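Local coordinates for protein beta-porphyranase B (Bacteroides plebeius, PDB 4AWD) that hydrolyses the sulfated red-seaweed polysaccharide porphyran at the linkages between beta-D-galactose and alpha-L-galactose-6-sulfate, releasing mostly disaccharides, at residues A142-M147 with K304-T309; K170-Q175 with W210-G215. All blocks are in the same frame, centred on the assembly; numbering follows the deposited sequence.

Contact 1. Residues A142-M147 with K304-T309; sequences ASLTTM and KDKSTT
Leu144 N donates to Lys306 O (2.8 Å) where an inverse gamma turn centred on Leu144 meets a type I turn running from Asp305 to Thr308. Two waters complete the polar join. One donates to both Ala142 O and Thr308 O; the other joins Ser143 OG to Thr309 OG1, which is also hydrogen-bonded to Ser149 OG. Because Ser149 OG is bonded to Ser143 N as well, this one hydroxyl serves both segments. Ser143 holds OG between its backbone N and carbonyl carbon (chi1 63°), which turns the hydroxyl to that second water while CB rests 3.4 Å from Thr308 O. On the more exposed side, Leu144 and Lys306 run alongside each other, CB and CD2 of the leucine both 3.8 Å from Lys306 CG. Thr308 OG1 donates back to Lys304 O at 2.7 Å, tying the end of the turn to the residue just before it. Strand 95-107 backs the contact, with Asn100 touching Ser143 and Thr145 and bonding the backbone of Ser307; the loop that follows strand 134-141 is thereby set against the start of strand 308-321.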
# COMPACT_ATOMS: atom_id res chain seq x y z
N ALA A 142 -6.41 1.44 -11.35
CA ALA A 142 -5.32 0.46 -11.58
C ALA A 142 -4.85 0.47 -13.02
O ALA A 142 -5.63 0.77 -13.92
CB ALA A 142 -5.74 -0.97 -11.17
N SER A 143 -3.58 0.13 -13.23
CA SER A 143 -3.05 -0.10 -14.58
C SER A 143 -3.74 -1.32 -15.16
O SER A 143 -4.07 -2.25 -14.41
CB SER A 143 -1.54 -0.32 -14.53
OG SER A 143 -1.23 -1.49 -13.79
N LEU A 144 -3.98 -1.31 -16.48
CA LEU A 144 -4.52 -2.48 -17.20
C LEU A 144 -3.35 -3.41 -17.52
O LEU A 144 -2.87 -3.50 -18.65
CB LEU A 144 -5.29 -2.07 -18.45
CG LEU A 144 -6.30 -3.11 -19.01
CD1 LEU A 144 -7.44 -3.35 -18.06
CD2 LEU A 144 -6.86 -2.70 -20.37
N THR A 145 -2.94 -4.14 -16.49
CA THR A 145 -1.63 -4.73 -16.45
C THR A 145 -1.68 -5.81 -15.38
O THR A 145 -2.54 -5.75 -14.48
CB THR A 145 -0.62 -3.61 -16.08
OG1 THR A 145 0.11 -3.19 -17.25
CG2 THR A 145 0.31 -4.00 -14.99
N THR A 146 -0.80 -6.81 -15.47
CA THR A 146 -0.68 -7.84 -14.45
C THR A 146 0.32 -7.48 -13.34
O THR A 146 0.78 -8.36 -12.60
CB THR A 146 -0.25 -9.19 -15.05
OG1 THR A 146 0.86 -9.00 -15.92
CG2 THR A 146 -1.41 -9.88 -15.82
N MET A 147 0.66 -6.20 -13.23
CA MET A 147 1.41 -5.67 -12.09
C MET A 147 0.46 -4.96 -11.13
O MET A 147 -0.59 -4.44 -11.54
CB MET A 147 2.55 -4.74 -12.54
CG MET A 147 3.74 -5.52 -13.06
SD MET A 147 5.07 -4.53 -13.77
CE MET A 147 5.69 -3.67 -12.31
N LYS A 304 1.03 3.45 -23.07
CA LYS A 304 1.47 4.12 -21.84
C LYS A 304 0.33 4.46 -20.86
O LYS A 304 0.49 4.27 -19.66
CB LYS A 304 2.36 5.34 -22.16
CG LYS A 304 3.73 4.93 -22.79
CD LYS A 304 4.86 5.95 -22.52
CE LYS A 304 4.89 7.07 -23.55
NZ LYS A 304 5.83 6.79 -24.69
N ASP A 305 -0.82 4.91 -21.38
CA ASP A 305 -1.99 5.18 -20.54
C ASP A 305 -2.41 3.93 -19.79
O ASP A 305 -2.65 3.97 -18.59
CB ASP A 305 -3.19 5.71 -21.37
CG ASP A 305 -4.52 5.75 -20.57
OD1 ASP A 305 -4.53 6.20 -19.39
OD2 ASP A 305 -5.58 5.36 -21.12
N LYS A 306 -2.47 2.82 -20.52
CA LYS A 306 -2.89 1.54 -19.98
C LYS A 306 -1.90 0.99 -18.97
O LYS A 306 -2.29 0.33 -18.03
CB LYS A 306 -3.07 0.53 -21.13
CG LYS A 306 -4.52 0.14 -21.45
CD LYS A 306 -5.42 1.30 -21.90
CE LYS A 306 -6.52 0.74 -22.84
NZ LYS A 306 -7.66 1.67 -23.12
N SER A 307 -0.61 1.25 -19.17
CA SER A 307 0.44 0.69 -18.31
C SER A 307 0.67 1.48 -17.01
O SER A 307 1.56 1.15 -16.23
CB SER A 307 1.75 0.60 -19.08
OG SER A 307 1.57 -0.14 -20.27
N THR A 308 -0.15 2.50 -16.79
CA THR A 308 0.01 3.44 -15.69
C THR A 308 -1.04 3.24 -14.60
O THR A 308 -2.22 3.03 -14.89
CB THR A 308 -0.06 4.89 -16.22
OG1 THR A 308 0.98 5.08 -17.18
CG2 THR A 308 0.08 5.92 -15.12
N THR A 309 -0.61 3.29 -13.34
CA THR A 309 -1.53 3.34 -12.23
C THR A 309 -1.68 4.81 -11.88
O THR A 309 -0.67 5.53 -11.75
CB THR A 309 -1.03 2.55 -11.00
OG1 THR A 309 -0.99 1.15 -11.29
CG2 THR A 309 -1.97 2.77 -9.82
O HOH W 1 -4.63 2.45 -16.07
O HOH W 2 0.59 -1.13 -11.92

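Contact 2. Residues K170-Q175 with W210-G215; sequences KTWSSQ and WYQEQG
Lys170 O accepts from Gln214 N at 2.8 Å, Trp172 and Gln212 exchange a reciprocal pair of backbone hydrogen bonds, and Ser174 and Trp210 form a second such pair. The strands are antiparallel, their axes 4.7 Å apart. Between the bonded pairs, CA-H...O contacts fill in, as from Ser173 CA to Trp210 O at 3.0 Å. Where the pairing ends, side chains and solvent take over: one water links Lys170 N with Gln214 OE1, and another accepts from both Lys170 NZ and Gln214 NE2.

The Gln214 side chain leaves with CG anti to the backbone N (chi1 -164°) and runs beside the extended lysine, OE1 lying 3.3 Å from both CB and CD of Lys170. Its amide meets the benzo edge of Trp172, with CD 3.6 Å from CH2 and the amide plane almost perpendicular to the indole (88°). Farther along this face, Ser174 OG lies 3.6 Å from Trp210 CB. Trp210 NE1 bonds the carboxylate of Glu176, the probable nucleophile, so this indole, which also makes a cation-pi contact with Arg218, probably helps to position it.

The other face carries Thr171, Tyr211 and Glu213. Thr171 CG2 packs against both the tyrosine and the glutamate, 3.5 Å from Tyr211 OH. Tyr211 OH donates to the anti lone pair of Glu213 OE2 (2.9 Å), which ties the phenol to its own strand. Tyr271 stacks on the Tyr211 ring. Strand 168-182 lies between strands 149-163 and 204-213, and strand 219-221 pairs with the latter, so these residues carry one sheet region of the GH16 beta-jelly roll from beside the catalytic residues out toward the surface.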
# COMPACT_ATOMS: atom_id res chain seq x y z
N LYS A 170 17.89 -12.67 19.93
CA LYS A 170 17.40 -11.48 19.27
C LYS A 170 16.13 -11.82 18.48
O LYS A 170 16.04 -12.86 17.81
CB LYS A 170 18.46 -10.87 18.35
CG LYS A 170 19.66 -10.27 19.09
CD LYS A 170 20.60 -9.56 18.13
CE LYS A 170 21.88 -9.11 18.81
NZ LYS A 170 22.79 -8.47 17.83
N THR A 171 15.14 -10.93 18.60
CA THR A 171 13.93 -11.01 17.78
C THR A 171 13.63 -9.67 17.11
O THR A 171 14.05 -8.61 17.59
CB THR A 171 12.70 -11.48 18.59
OG1 THR A 171 12.18 -10.39 19.36
CG2 THR A 171 13.07 -12.63 19.51
N TRP A 172 12.89 -9.72 16.00
CA TRP A 172 12.47 -8.52 15.30
C TRP A 172 11.00 -8.59 14.94
O TRP A 172 10.50 -9.65 14.59
CB TRP A 172 13.30 -8.30 14.04
CG TRP A 172 14.76 -8.15 14.31
CD1 TRP A 172 15.45 -6.98 14.56
CD2 TRP A 172 15.72 -9.20 14.35
NE1 TRP A 172 16.78 -7.25 14.76
CE2 TRP A 172 16.97 -8.61 14.64
CE3 TRP A 172 15.65 -10.59 14.18
CZ2 TRP A 172 18.15 -9.36 14.75
CZ3 TRP A 172 16.82 -11.34 14.30
CH2 TRP A 172 18.05 -10.72 14.58
N SER A 173 10.34 -7.44 15.04
CA SER A 173 8.97 -7.28 14.57
C SER A 173 8.77 -5.97 13.81
O SER A 173 9.49 -4.99 14.03
CB SER A 173 7.98 -7.38 15.74
OG SER A 173 8.12 -6.27 16.62
N SER A 174 7.81 -5.99 12.90
CA SER A 174 7.34 -4.79 12.21
C SER A 174 5.89 -5.01 11.81
O SER A 174 5.34 -6.10 12.00
CB SER A 174 8.20 -4.47 10.99
OG SER A 174 8.07 -5.45 9.98
N GLN A 175 5.25 -3.96 11.29
CA GLN A 175 3.85 -4.06 10.88
C GLN A 175 3.65 -3.47 9.49
O GLN A 175 4.47 -2.69 9.01
CB GLN A 175 2.91 -3.40 11.90
CG GLN A 175 2.97 -3.99 13.30
CD GLN A 175 4.14 -3.44 14.12
OE1 GLN A 175 4.38 -2.24 14.16
NE2 GLN A 175 4.87 -4.34 14.78
N TRP A 210 4.86 -8.80 11.40
CA TRP A 210 6.02 -9.59 11.01
C TRP A 210 6.83 -9.97 12.24
O TRP A 210 7.18 -9.10 13.04
CB TRP A 210 6.91 -8.83 10.02
CG TRP A 210 6.27 -8.65 8.70
CD1 TRP A 210 5.58 -7.55 8.27
CD2 TRP A 210 6.22 -9.60 7.63
NE1 TRP A 210 5.11 -7.76 6.99
CE2 TRP A 210 5.48 -9.01 6.58
CE3 TRP A 210 6.74 -10.89 7.46
CZ2 TRP A 210 5.26 -9.66 5.35
CZ3 TRP A 210 6.51 -11.54 6.24
CH2 TRP A 210 5.77 -10.92 5.21
N TYR A 211 7.14 -11.25 12.38
CA TYR A 211 7.92 -11.71 13.53
C TYR A 211 9.02 -12.67 13.13
O TYR A 211 8.81 -13.56 12.29
CB TYR A 211 7.03 -12.37 14.58
CG TYR A 211 7.79 -12.82 15.82
CD1 TYR A 211 8.11 -11.91 16.83
CD2 TYR A 211 8.17 -14.15 15.97
CE1 TYR A 211 8.79 -12.31 17.97
CE2 TYR A 211 8.87 -14.57 17.12
CZ TYR A 211 9.17 -13.64 18.11
OH TYR A 211 9.85 -14.04 19.25
N GLN A 212 10.18 -12.50 13.77
CA GLN A 212 11.34 -13.32 13.49
C GLN A 212 12.29 -13.41 14.68
O GLN A 212 12.61 -12.40 15.31
CB GLN A 212 12.10 -12.75 12.29
CG GLN A 212 13.22 -13.64 11.79
CD GLN A 212 13.97 -13.03 10.65
OE1 GLN A 212 13.90 -11.82 10.42
NE2 GLN A 212 14.69 -13.86 9.91
N GLU A 213 12.72 -14.63 14.98
CA GLU A 213 13.77 -14.88 15.96
C GLU A 213 15.06 -15.16 15.21
O GLU A 213 15.03 -15.75 14.11
CB GLU A 213 13.39 -16.06 16.85
CG GLU A 213 12.21 -15.76 17.76
CD GLU A 213 11.69 -16.98 18.52
OE1 GLU A 213 12.27 -18.08 18.38
OE2 GLU A 213 10.69 -16.83 19.26
N GLN A 214 16.19 -14.73 15.77
CA GLN A 214 17.48 -14.89 15.10
C GLN A 214 17.82 -16.36 14.84
O GLN A 214 17.81 -17.19 15.76
CB GLN A 214 18.60 -14.20 15.88
CG GLN A 214 19.88 -14.00 15.07
CD GLN A 214 20.72 -12.87 15.61
OE1 GLN A 214 20.75 -12.64 16.83
NE2 GLN A 214 21.42 -12.15 14.73
N GLY A 215 18.10 -16.66 13.57
CA GLY A 215 18.33 -18.02 13.12
C GLY A 215 17.06 -18.66 12.56
O GLY A 215 17.14 -19.63 11.79
O HOH W 3 19.99 -14.39 18.75
O HOH W 4 23.46 -9.99 15.58

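The two contacts lie on opposite sides of the chain's centre, with their own centres 35 Å apart and their nearest atoms about 18 Å apart. In sequence, 142-147 comes first, both segments of contact 2 follow, and 304-309 closes the series, so the long-range closure of contact 1 spans the more local strand pairing of contact 2. Strand 149-163 connects them: it follows the loop of contact 1 and pairs with strand 168-182 of contact 2. The example illustrates how a GH16 beta-jelly roll, almost devoid of helix, combines a water-bridged junction of a loop with a turn and the start of a strand with regular strand pairing that runs up to the probable catalytic nucleophile.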